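Local atomic coordinates of major pollen allergen Jun a 1 (Juniperus ashei, PDB entry 1PXZ), a protein that acts as the major allergen of mountain cedar pollen and has low pectate lyase activity, cleaving galacturonan by elimination on a parallel beta-helix. Residues A[62-67]-A[133-138]; A[159-164]-A[183-188]; A[213-218]-A[236-241]. All blocks are in the same frame, centred on the assembly; numbering follows the deposited sequence.

In the fold
Following the chain from its N terminus, contact 1 comes first: 62-67, on helix 58-63 and the loop beyond, is met by 133-138 after 65 residues rich in strands. This closes a wide loop and ties that region to the antiparallel pair 132-137 and 141-145 at the periphery. Contact 2 closes a much shorter loop, pairing 159-164 with 183-188, and contact 3 does the same for 213-218 and 236-241. The three are in series, none nested or crossed. Contacts 2 and 3 are sections of the same parallel beta-helix: strands 185-195 and 214-218 are direct neighbours, and the contact centres lie about 10 Å apart. Contact 1's nearest atoms are about 12 Å from contact 2.

Contact 1 (A[62-67]-A[133-138]); sequences ATREKA and DVLVSE
Glu-138 lies over one face of the Arg-64 guanidinium, its CB 3.7 Å above the plane, over its centre. The carboxylate stacks nearly parallel to the guanidinium, the planes 12° apart, so the long salt bridge, Arg-64 NH1 to Glu-138 OE1 4.0 Å, is a matter of charge and no N-H points at the oxygen. At the edge, in plane, Arg-64 NH2 gives a hydrogen bond to Thr-63 OG1, which is also hydrogen-bonded to Arg-59 O; CD2 of Leu-135 comes near that plane. Bends at chi2 (-53°) and chi3 (87°) bring the arginine's end back toward 133-138, although its CB bond points away overall.

OE1 of Glu-138 takes the backbone N-H of Glu-65 (N to OE1 2.9 Å) on its anti side, and water 2 donates to it while accepting from Lys-66 N. Glu-138 N binds Thr-63 O at 2.9 Å. Water 1 donates to Glu-65 OE2 and bonds Ser-137 OG; Ser-139 N binds Glu-65 OE1, and Ile-140 N Ser-137 OG.

In this peripheral packing, about 22 Å from the chain's centre and away from the calcium and active sites, the chain around helix 58-63 meets an antiparallel excursion, strands 132-137 and 141-145.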
ATOM      1  N   ALA A  62      14.011  13.118  -1.978  1.00  8.59           N
ATOM      2  CA  ALA A  62      12.949  12.640  -1.076  1.00  9.53           C
ATOM      3  C   ALA A  62      12.932  13.385   0.244  1.00 12.38           C
ATOM      4  O   ALA A  62      11.913  13.432   0.925  1.00  9.37           O
ATOM      5  CB  ALA A  62      13.122  11.146  -0.845  1.00  8.64           C
ATOM      6  N   THR A  63      14.052  14.002   0.663  1.00 11.32           N
ATOM      7  CA  THR A  63      14.065  14.662   1.956  1.00  9.13           C
ATOM      8  C   THR A  63      13.864  16.176   1.867  1.00 10.21           C
ATOM      9  O   THR A  63      13.876  16.843   2.912  1.00 11.79           O
ATOM     10  CB  THR A  63      15.408  14.426   2.698  1.00  9.29           C
ATOM     11  OG1 THR A  63      16.481  14.764   1.808  1.00  9.75           O
ATOM     12  CG2 THR A  63      15.560  12.955   3.065  1.00 10.58           C
ATOM     13  N   ARG A  64      13.693  16.731   0.671  1.00 10.16           N
ATOM     14  CA  ARG A  64      13.543  18.187   0.622  1.00  9.14           C
ATOM     15  C   ARG A  64      12.231  18.598   1.273  1.00 21.52           C
ATOM     16  O   ARG A  64      11.229  17.874   1.262  1.00 13.92           O
ATOM     17  CB  ARG A  64      13.594  18.718  -0.810  1.00 13.28           C
ATOM     18  CG  ARG A  64      14.902  18.568  -1.550  1.00 13.88           C
ATOM     19  CD  ARG A  64      16.132  19.121  -0.837  1.00 11.19           C
ATOM     20  NE  ARG A  64      16.676  18.092   0.054  1.00 11.45           N
ATOM     21  CZ  ARG A  64      17.677  18.263   0.909  1.00 19.90           C
ATOM     22  NH1 ARG A  64      18.309  19.431   1.033  1.00 12.36           N
ATOM     23  NH2 ARG A  64      18.066  17.246   1.666  1.00 11.90           N
ATOM     24  N   GLU A  65      12.196  19.807   1.848  1.00 17.25           N
ATOM     25  CA  GLU A  65      10.920  20.299   2.364  1.00 19.79           C
ATOM     26  C   GLU A  65      10.011  20.723   1.221  1.00 15.14           C
ATOM     27  O   GLU A  65       8.793  20.555   1.294  1.00 20.00           O
ATOM     28  CB  GLU A  65      11.136  21.466   3.336  1.00 36.89           C
ATOM     29  CG  GLU A  65      11.111  21.076   4.804  1.00 59.97           C
ATOM     30  CD  GLU A  65      11.095  19.584   5.088  1.00 68.10           C
ATOM     31  OE1 GLU A  65      12.173  18.928   5.043  1.00 32.31           O
ATOM     32  OE2 GLU A  65       9.974  19.081   5.373  1.00 49.16           O
ATOM     33  N   LYS A  66      10.527  21.287   0.129  1.00 15.38           N
ATOM     34  CA  LYS A  66       9.580  21.705  -0.906  1.00 17.04           C
ATOM     35  C   LYS A  66       8.930  20.515  -1.618  1.00 13.58           C
ATOM     36  O   LYS A  66       9.460  19.409  -1.601  1.00 11.40           O
ATOM     37  CB  LYS A  66      10.285  22.595  -1.926  1.00 17.48           C
ATOM     38  CG  LYS A  66      11.309  21.835  -2.764  1.00 23.32           C
ATOM     39  CD  LYS A  66      12.161  22.837  -3.551  1.00 29.33           C
ATOM     40  CE  LYS A  66      11.964  22.654  -5.043  1.00 36.72           C
ATOM     41  NZ  LYS A  66      12.320  23.858  -5.836  1.00 44.79           N
ATOM     42  N   ALA A  67       7.801  20.787  -2.259  1.00 12.10           N
ATOM     43  CA  ALA A  67       7.065  19.799  -3.039  1.00 12.82           C
ATOM     44  C   ALA A  67       7.870  19.371  -4.256  1.00 13.63           C
ATOM     45  O   ALA A  67       8.343  20.224  -5.021  1.00 14.12           O
ATOM     46  CB  ALA A  67       5.710  20.332  -3.498  1.00 12.29           C
ATOM     47  N   ASP A 133      22.722   6.900  12.323  1.00 18.57           N
ATOM     48  CA  ASP A 133      22.214   8.243  12.034  1.00 21.44           C
ATOM     49  C   ASP A 133      21.692   8.347  10.611  1.00 16.96           C
ATOM     50  O   ASP A 133      22.196   7.734   9.648  1.00 14.06           O
ATOM     51  CB  ASP A 133      23.320   9.290  12.195  1.00 19.35           C
ATOM     52  CG  ASP A 133      23.724   9.553  13.629  1.00 23.04           C
ATOM     53  OD1 ASP A 133      22.858   9.449  14.516  1.00 28.06           O
ATOM     54  OD2 ASP A 133      24.916   9.871  13.867  1.00 32.53           O
ATOM     55  N   VAL A 134      20.655   9.158  10.434  1.00 15.94           N
ATOM     56  CA  VAL A 134      20.049   9.339   9.126  1.00 16.15           C
ATOM     57  C   VAL A 134      19.527  10.763   8.964  1.00 16.51           C
ATOM     58  O   VAL A 134      18.969  11.288   9.931  1.00 15.99           O
ATOM     59  CB  VAL A 134      18.821   8.432   8.908  1.00 23.01           C
ATOM     60  CG1 VAL A 134      18.320   8.607   7.471  1.00 16.18           C
ATOM     61  CG2 VAL A 134      19.081   6.961   9.182  1.00 19.96           C
ATOM     62  N   LEU A 135      19.652  11.378   7.798  1.00  9.57           N
ATOM     63  CA  LEU A 135      18.966  12.626   7.531  1.00 10.93           C
ATOM     64  C   LEU A 135      17.470  12.328   7.334  1.00 12.20           C
ATOM     65  O   LEU A 135      17.051  11.915   6.253  1.00 13.91           O
ATOM     66  CB  LEU A 135      19.540  13.376   6.321  1.00 14.41           C
ATOM     67  CG  LEU A 135      18.888  14.755   6.130  1.00 17.23           C
ATOM     68  CD1 LEU A 135      19.686  15.844   6.845  1.00 19.05           C
ATOM     69  CD2 LEU A 135      18.731  15.098   4.660  1.00 23.12           C
ATOM     70  N   VAL A 136      16.719  12.545   8.416  1.00 13.51           N
ATOM     71  CA  VAL A 136      15.287  12.232   8.405  1.00 16.76           C
ATOM     72  C   VAL A 136      14.624  13.132   7.375  1.00 22.01           C
ATOM     73  O   VAL A 136      13.921  12.662   6.483  1.00 23.40           O
ATOM     74  CB  VAL A 136      14.667  12.363   9.799  1.00 19.41           C
ATOM     75  CG1 VAL A 136      13.156  12.227   9.720  1.00 19.40           C
ATOM     76  CG2 VAL A 136      15.214  11.292  10.747  1.00 23.17           C
ATOM     77  N   SER A 137      14.875  14.441   7.452  1.00 13.27           N
ATOM     78  CA  SER A 137      14.464  15.349   6.396  1.00  7.71           C
ATOM     79  C   SER A 137      15.364  16.592   6.413  1.00 18.11           C
ATOM     80  O   SER A 137      16.093  16.818   7.391  1.00 17.40           O
ATOM     81  CB  SER A 137      13.007  15.817   6.530  1.00 14.55           C
ATOM     82  OG  SER A 137      12.910  16.796   7.565  1.00 14.20           O
ATOM     83  N   GLU A 138      15.267  17.366   5.345  1.00 14.69           N
ATOM     84  CA  GLU A 138      16.061  18.594   5.236  1.00 12.68           C
ATOM     85  C   GLU A 138      15.818  19.439   6.474  1.00 19.57           C
ATOM     86  O   GLU A 138      16.734  19.944   7.126  1.00 21.68           O
ATOM     87  CB  GLU A 138      15.716  19.341   3.954  1.00 24.42           C
ATOM     88  CG  GLU A 138      16.306  20.744   3.837  1.00 27.35           C
ATOM     89  CD  GLU A 138      15.770  21.531   2.661  1.00 31.53           C
ATOM     90  OE1 GLU A 138      14.827  21.083   1.970  1.00 17.13           O
ATOM     91  OE2 GLU A 138      16.294  22.645   2.406  1.00 34.03           O
TER
HETATM   92  O   HOH W   1      10.399  17.829   7.747  1.00 19.72           O
HETATM   93  O   HOH W   2      13.476  22.447   0.050  1.00 18.86           O

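Contact 2 (A[159-164]-A[183-188]); sequences TNAWID and TGITIS
Ser-188 and Trp-162 meet through a side-chain hydrogen bond: the indole NE1 donates to Ser-188 OG at 2.8 Å, with the oxygen 14° out of the ring plane. Ser-188 OG donates in turn to Asp-164 OD1, 2.7 Å away and met on the anti side, so the serine hydroxyl is gripped from two directions. It stands between backbone N and carbonyl carbon at chi1 55°, which puts OG within bonding distance of both. Asn-189 ND2 also binds Asp-164 OD1, and His-119 ND1 binds OD2.

Backbone hydrogen bonds alternate along the parallel pair, Thr-186 N to Ala-161 O, Ile-163 N to Thr-186 O and Ser-188 N to Ile-163 O, the last at 2.8 Å. This is the stacking of successive turns in a parallel beta-helix, the short strand axes 4.8 Å apart and 3° from parallel. Both chains turn a corner, at Asn-160 and Gly-184, and both residues have positive phi; Asn-160 N still reaches Thr-183 O at 3.2 Å.

Apolar contacts divide between the faces. Ala-161, Ile-163, Ile-185 and Ile-187 share one, where Ile-163 and Ile-187 lie side by side, CD1 to CG1 4.1 Å, against Ile-176 of strand 174-179. On the other face, Thr-186 CG2 packs against Trp-162 CD1 at 3.8 Å, while Asp-164 CB sits over a face of the indole, offset toward its rim.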
ATOM      1  N   THR A 159      -0.885  10.790   6.920  1.00 11.70           N
ATOM      2  CA  THR A 159      -2.250  10.958   6.397  1.00 10.51           C
ATOM      3  C   THR A 159      -2.186  11.361   4.936  1.00 10.49           C
ATOM      4  O   THR A 159      -1.250  12.027   4.464  1.00 13.58           O
ATOM      5  CB  THR A 159      -3.091  11.983   7.184  1.00 24.21           C
ATOM      6  OG1 THR A 159      -2.521  13.284   6.973  1.00 38.96           O
ATOM      7  CG2 THR A 159      -3.049  11.735   8.682  1.00 14.84           C
ATOM      8  N   ASN A 160      -3.185  10.935   4.177  1.00  9.28           N
ATOM      9  CA  ASN A 160      -3.271  11.329   2.776  1.00  7.61           C
ATOM     10  C   ASN A 160      -2.087  10.724   2.033  1.00 12.99           C
ATOM     11  O   ASN A 160      -1.168  11.435   1.647  1.00 12.51           O
ATOM     12  CB  ASN A 160      -3.275  12.856   2.621  1.00  8.22           C
ATOM     13  CG  ASN A 160      -4.575  13.435   3.152  1.00 21.33           C
ATOM     14  OD1 ASN A 160      -5.633  12.853   2.914  1.00 16.50           O
ATOM     15  ND2 ASN A 160      -4.494  14.547   3.859  1.00 20.39           N
ATOM     16  N   ALA A 161      -2.118   9.411   1.845  1.00  7.11           N
ATOM     17  CA  ALA A 161      -1.032   8.788   1.088  1.00 10.47           C
ATOM     18  C   ALA A 161      -1.614   7.799   0.089  1.00 11.74           C
ATOM     19  O   ALA A 161      -2.702   7.258   0.329  1.00 11.21           O
ATOM     20  CB  ALA A 161      -0.043   8.105   2.023  1.00 13.06           C
ATOM     21  N   TRP A 162      -0.909   7.585  -1.013  1.00  5.57           N
ATOM     22  CA  TRP A 162      -1.435   6.760  -2.099  1.00  5.82           C
ATOM     23  C   TRP A 162      -0.296   5.857  -2.582  1.00  7.17           C
ATOM     24  O   TRP A 162       0.710   6.390  -3.045  1.00  8.05           O
ATOM     25  CB  TRP A 162      -1.960   7.653  -3.205  1.00  7.06           C
ATOM     26  CG  TRP A 162      -2.646   6.996  -4.357  1.00  3.96           C
ATOM     27  CD1 TRP A 162      -3.214   5.741  -4.399  1.00  6.08           C
ATOM     28  CD2 TRP A 162      -2.842   7.574  -5.648  1.00  7.71           C
ATOM     29  NE1 TRP A 162      -3.745   5.528  -5.660  1.00  8.99           N
ATOM     30  CE2 TRP A 162      -3.525   6.637  -6.440  1.00 10.52           C
ATOM     31  CE3 TRP A 162      -2.480   8.820  -6.196  1.00  7.68           C
ATOM     32  CZ2 TRP A 162      -3.867   6.902  -7.766  1.00  8.87           C
ATOM     33  CZ3 TRP A 162      -2.828   9.071  -7.519  1.00  7.10           C
ATOM     34  CH2 TRP A 162      -3.508   8.129  -8.289  1.00  7.27           C
ATOM     35  N   ILE A 163      -0.504   4.562  -2.435  1.00  4.33           N
ATOM     36  CA  ILE A 163       0.490   3.580  -2.913  1.00  6.01           C
ATOM     37  C   ILE A 163      -0.097   2.887  -4.132  1.00  9.14           C
ATOM     38  O   ILE A 163      -1.045   2.112  -3.958  1.00  8.02           O
ATOM     39  CB  ILE A 163       0.819   2.634  -1.762  1.00 10.27           C
ATOM     40  CG1 ILE A 163       1.392   3.403  -0.545  1.00 14.44           C
ATOM     41  CG2 ILE A 163       1.750   1.497  -2.168  1.00  8.19           C
ATOM     42  CD1 ILE A 163       1.362   2.475   0.660  1.00 14.64           C
ATOM     43  N   ASP A 164       0.428   3.159  -5.329  1.00  6.27           N
ATOM     44  CA  ASP A 164      -0.261   2.799  -6.562  1.00  7.55           C
ATOM     45  C   ASP A 164       0.648   2.199  -7.623  1.00 10.46           C
ATOM     46  O   ASP A 164       1.714   2.766  -7.901  1.00  7.72           O
ATOM     47  CB  ASP A 164      -0.902   4.077  -7.136  1.00  7.50           C
ATOM     48  CG  ASP A 164      -1.754   3.861  -8.358  1.00 15.28           C
ATOM     49  OD1 ASP A 164      -2.822   3.203  -8.302  1.00 10.47           O
ATOM     50  OD2 ASP A 164      -1.336   4.367  -9.418  1.00 11.19           O
ATOM     51  N   THR A 183      -4.055   7.441   8.407  1.00 13.15           N
ATOM     52  CA  THR A 183      -5.420   7.331   7.879  1.00 13.32           C
ATOM     53  C   THR A 183      -5.487   8.099   6.577  1.00 11.10           C
ATOM     54  O   THR A 183      -4.522   8.804   6.228  1.00 12.23           O
ATOM     55  CB  THR A 183      -6.416   7.814   8.951  1.00 19.19           C
ATOM     56  OG1 THR A 183      -7.747   7.484   8.537  1.00 12.45           O
ATOM     57  CG2 THR A 183      -6.331   9.325   9.113  1.00 23.57           C
ATOM     58  N   GLY A 184      -6.567   7.942   5.832  1.00  9.78           N
ATOM     59  CA  GLY A 184      -6.733   8.636   4.561  1.00  9.95           C
ATOM     60  C   GLY A 184      -5.748   8.060   3.545  1.00 12.66           C
ATOM     61  O   GLY A 184      -4.995   8.816   2.951  1.00 11.93           O
ATOM     62  N   ILE A 185      -5.792   6.734   3.395  1.00 11.04           N
ATOM     63  CA  ILE A 185      -4.825   6.048   2.529  1.00 11.54           C
ATOM     64  C   ILE A 185      -5.502   5.141   1.531  1.00  9.81           C
ATOM     65  O   ILE A 185      -6.449   4.423   1.821  1.00  7.42           O
ATOM     66  CB  ILE A 185      -3.857   5.252   3.426  1.00 11.42           C
ATOM     67  CG1 ILE A 185      -2.994   6.251   4.240  1.00 12.86           C
ATOM     68  CG2 ILE A 185      -2.989   4.260   2.685  1.00 11.07           C
ATOM     69  CD1 ILE A 185      -2.383   5.577   5.446  1.00 23.87           C
ATOM     70  N   THR A 186      -4.993   5.170   0.297  1.00  6.95           N
ATOM     71  CA  THR A 186      -5.456   4.230  -0.712  1.00  3.70           C
ATOM     72  C   THR A 186      -4.264   3.393  -1.154  1.00  6.33           C
ATOM     73  O   THR A 186      -3.189   3.936  -1.393  1.00  7.06           O
ATOM     74  CB  THR A 186      -6.064   4.953  -1.925  1.00 11.72           C
ATOM     75  OG1 THR A 186      -7.335   5.506  -1.529  1.00 10.44           O
ATOM     76  CG2 THR A 186      -6.352   4.048  -3.116  1.00  9.14           C
ATOM     77  N   ILE A 187      -4.504   2.100  -1.248  1.00  5.05           N
ATOM     78  CA  ILE A 187      -3.471   1.175  -1.737  1.00  5.94           C
ATOM     79  C   ILE A 187      -4.070   0.509  -2.953  1.00  6.53           C
ATOM     80  O   ILE A 187      -4.980  -0.321  -2.808  1.00  6.41           O
ATOM     81  CB  ILE A 187      -3.122   0.201  -0.615  1.00  7.20           C
ATOM     82  CG1 ILE A 187      -2.465   0.914   0.586  1.00  3.89           C
ATOM     83  CG2 ILE A 187      -2.286  -0.968  -1.114  1.00  7.14           C
ATOM     84  CD1 ILE A 187      -2.521   0.107   1.873  1.00  5.27           C
ATOM     85  N   SER A 188      -3.591   0.860  -4.139  1.00  5.98           N
ATOM     86  CA  SER A 188      -4.326   0.475  -5.344  1.00  4.79           C
ATOM     87  C   SER A 188      -3.425  -0.011  -6.475  1.00  9.71           C
ATOM     88  O   SER A 188      -2.290   0.462  -6.573  1.00  9.04           O
ATOM     89  CB  SER A 188      -5.144   1.681  -5.861  1.00 11.90           C
ATOM     90  OG  SER A 188      -4.312   2.818  -6.072  1.00  7.50           O
TER

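Contact 3 (A[213-218]-A[236-241]); sequences MKVTVA and GLVHVA
Gly-236 lies across from Met-213 at the start of the segment; the methionine side chain runs out straight and then bends at chi3 (65°) to bring CE within 4.0 Å of Gly-236 N. From here 236-241 runs parallel to 213-218 as the next turn of the right-handed parallel beta-helix of the pectate lyase family, the two strand axes 13° apart.

Leu-237 N gives the first backbone bond, to Met-213 O at 2.9 Å, and Leu-237 O accepts from Val-215 N. The leucine side chain goes to the same face as Lys-214, packing on Thr-260 and Leu-262 of the following strand, 260-264. Val-238 turns to the opposite face, where its CG1 meets Val-217 CG2 at 3.8 Å, with Leu-201 of strand 198-201 also against it.

His-239 N binds Val-215 O, and its carbonyl takes Val-217 N in a short, straight bond, N to O 2.7 Å and 175° at the hydrogen. Its ring has both nitrogens engaged, ND1 with Tyr-321 OH and NE2 with Glu-264 OE1; Tyr-321 OH also binds Thr-216 OG1, so one hydroxyl ties the two strands together on this face. Val-240 lies on the same face as Val-217 and touches Pro-231.

Ala-241 closes the pairing, its N to Val-217 O at 2.9 Å, and its CB rests 3.6 Å above one face of the His-239 imidazole, displaced toward the rim.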
ATOM      1  N   MET A 213      -8.534   4.894  11.892  1.00 13.05           N
ATOM      2  CA  MET A 213      -7.873   4.610  10.613  1.00 12.37           C
ATOM      3  C   MET A 213      -8.875   4.243   9.533  1.00 16.83           C
ATOM      4  O   MET A 213      -9.739   3.393   9.776  1.00 15.31           O
ATOM      5  CB  MET A 213      -6.871   3.479  10.817  1.00 15.67           C
ATOM      6  CG  MET A 213      -6.218   2.944   9.551  1.00 16.51           C
ATOM      7  SD  MET A 213      -5.124   1.561   9.977  1.00 18.45           S
ATOM      8  CE  MET A 213      -6.321   0.359  10.568  1.00 24.74           C
ATOM      9  N   LYS A 214      -8.765   4.863   8.364  1.00 10.84           N
ATOM     10  CA  LYS A 214      -9.587   4.515   7.213  1.00  4.29           C
ATOM     11  C   LYS A 214      -8.689   4.226   6.012  1.00 10.82           C
ATOM     12  O   LYS A 214      -7.890   5.110   5.683  1.00 10.16           O
ATOM     13  CB  LYS A 214     -10.570   5.634   6.879  1.00 11.40           C
ATOM     14  CG  LYS A 214     -11.504   5.956   8.063  1.00 15.77           C
ATOM     15  CD  LYS A 214     -12.432   7.105   7.645  1.00 19.08           C
ATOM     16  CE  LYS A 214     -13.692   7.132   8.496  1.00 28.80           C
ATOM     17  NZ  LYS A 214     -13.360   7.269   9.943  1.00 44.07           N
ATOM     18  N   VAL A 215      -8.819   3.035   5.447  1.00  6.54           N
ATOM     19  CA  VAL A 215      -7.933   2.622   4.352  1.00  8.92           C
ATOM     20  C   VAL A 215      -8.694   1.949   3.216  1.00  8.20           C
ATOM     21  O   VAL A 215      -9.581   1.136   3.503  1.00  8.04           O
ATOM     22  CB  VAL A 215      -6.853   1.634   4.830  1.00 10.24           C
ATOM     23  CG1 VAL A 215      -6.022   1.171   3.631  1.00  7.17           C
ATOM     24  CG2 VAL A 215      -5.968   2.282   5.888  1.00  9.56           C
ATOM     25  N   THR A 216      -8.342   2.268   1.971  1.00  6.71           N
ATOM     26  CA  THR A 216      -8.974   1.662   0.798  1.00  7.64           C
ATOM     27  C   THR A 216      -7.948   0.726   0.149  1.00  7.02           C
ATOM     28  O   THR A 216      -6.844   1.208  -0.114  1.00  6.58           O
ATOM     29  CB  THR A 216      -9.446   2.697  -0.241  1.00  9.35           C
ATOM     30  OG1 THR A 216     -10.426   3.567   0.345  1.00  8.30           O
ATOM     31  CG2 THR A 216     -10.127   2.042  -1.440  1.00 10.35           C
ATOM     32  N   VAL A 217      -8.346  -0.527  -0.036  1.00  4.46           N
ATOM     33  CA  VAL A 217      -7.447  -1.473  -0.739  1.00  8.39           C
ATOM     34  C   VAL A 217      -8.146  -1.876  -2.023  1.00  6.03           C
ATOM     35  O   VAL A 217      -9.110  -2.662  -1.900  1.00  7.74           O
ATOM     36  CB  VAL A 217      -7.125  -2.686   0.141  1.00  9.54           C
ATOM     37  CG1 VAL A 217      -6.275  -3.707  -0.627  1.00  7.88           C
ATOM     38  CG2 VAL A 217      -6.419  -2.243   1.409  1.00  8.09           C
ATOM     39  N   ALA A 218      -7.719  -1.358  -3.179  1.00  6.72           N
ATOM     40  CA  ALA A 218      -8.469  -1.590  -4.406  1.00  7.69           C
ATOM     41  C   ALA A 218      -7.662  -1.918  -5.660  1.00 10.87           C
ATOM     42  O   ALA A 218      -6.620  -1.322  -5.920  1.00  6.41           O
ATOM     43  CB  ALA A 218      -9.301  -0.337  -4.686  1.00  7.42           C
ATOM     44  N   GLY A 236      -9.433  -0.207  12.954  1.00 14.98           N
ATOM     45  CA  GLY A 236     -10.097   0.772  12.094  1.00 10.66           C
ATOM     46  C   GLY A 236     -10.999   0.194  11.032  1.00 14.64           C
ATOM     47  O   GLY A 236     -11.635  -0.848  11.184  1.00 14.22           O
ATOM     48  N   LEU A 237     -11.064   0.862   9.889  1.00  7.22           N
ATOM     49  CA  LEU A 237     -11.972   0.500   8.807  1.00  7.29           C
ATOM     50  C   LEU A 237     -11.200   0.247   7.529  1.00 13.34           C
ATOM     51  O   LEU A 237     -10.396   1.113   7.152  1.00 11.43           O
ATOM     52  CB  LEU A 237     -12.931   1.678   8.578  1.00 13.85           C
ATOM     53  CG  LEU A 237     -13.833   1.743   7.359  1.00 18.97           C
ATOM     54  CD1 LEU A 237     -14.800   0.573   7.346  1.00 23.01           C
ATOM     55  CD2 LEU A 237     -14.607   3.058   7.348  1.00 22.47           C
ATOM     56  N   VAL A 238     -11.436  -0.895   6.886  1.00 10.44           N
ATOM     57  CA  VAL A 238     -10.762  -1.119   5.608  1.00  8.05           C
ATOM     58  C   VAL A 238     -11.786  -1.524   4.550  1.00  7.87           C
ATOM     59  O   VAL A 238     -12.513  -2.491   4.783  1.00 10.89           O
ATOM     60  CB  VAL A 238      -9.693  -2.225   5.658  1.00 14.60           C
ATOM     61  CG1 VAL A 238      -8.881  -2.162   4.360  1.00  4.46           C
ATOM     62  CG2 VAL A 238      -8.794  -2.103   6.865  1.00 24.18           C
ATOM     63  N   HIS A 239     -11.809  -0.816   3.440  1.00  6.57           N
ATOM     64  CA  HIS A 239     -12.620  -1.178   2.288  1.00 12.19           C
ATOM     65  C   HIS A 239     -11.765  -1.974   1.299  1.00 10.56           C
ATOM     66  O   HIS A 239     -10.818  -1.425   0.733  1.00  9.33           O
ATOM     67  CB  HIS A 239     -13.221   0.072   1.640  1.00  7.40           C
ATOM     68  CG  HIS A 239     -14.166  -0.186   0.516  1.00  8.68           C
ATOM     69  ND1 HIS A 239     -14.285   0.626  -0.580  1.00  8.01           N
ATOM     70  CD2 HIS A 239     -15.045  -1.222   0.353  1.00  7.10           C
ATOM     71  CE1 HIS A 239     -15.197   0.129  -1.405  1.00 12.69           C
ATOM     72  NE2 HIS A 239     -15.679  -0.990  -0.859  1.00  8.73           N
ATOM     73  N   VAL A 240     -12.081  -3.240   1.116  1.00  6.43           N
ATOM     74  CA  VAL A 240     -11.305  -4.121   0.225  1.00  5.63           C
ATOM     75  C   VAL A 240     -12.103  -4.368  -1.041  1.00 12.05           C
ATOM     76  O   VAL A 240     -13.040  -5.168  -1.005  1.00 11.58           O
ATOM     77  CB  VAL A 240     -10.948  -5.440   0.925  1.00  5.82           C
ATOM     78  CG1 VAL A 240     -10.055  -6.323   0.046  1.00 10.37           C
ATOM     79  CG2 VAL A 240     -10.218  -5.197   2.244  1.00  6.83           C
ATOM     80  N   ALA A 241     -11.768  -3.685  -2.149  1.00  6.22           N
ATOM     81  CA  ALA A 241     -12.656  -3.675  -3.303  1.00  5.97           C
ATOM     82  C   ALA A 241     -12.024  -4.044  -4.637  1.00  9.51           C
ATOM     83  O   ALA A 241     -10.991  -3.464  -4.990  1.00  8.79           O
ATOM     84  CB  ALA A 241     -13.224  -2.250  -3.446  1.00  8.68           C
TER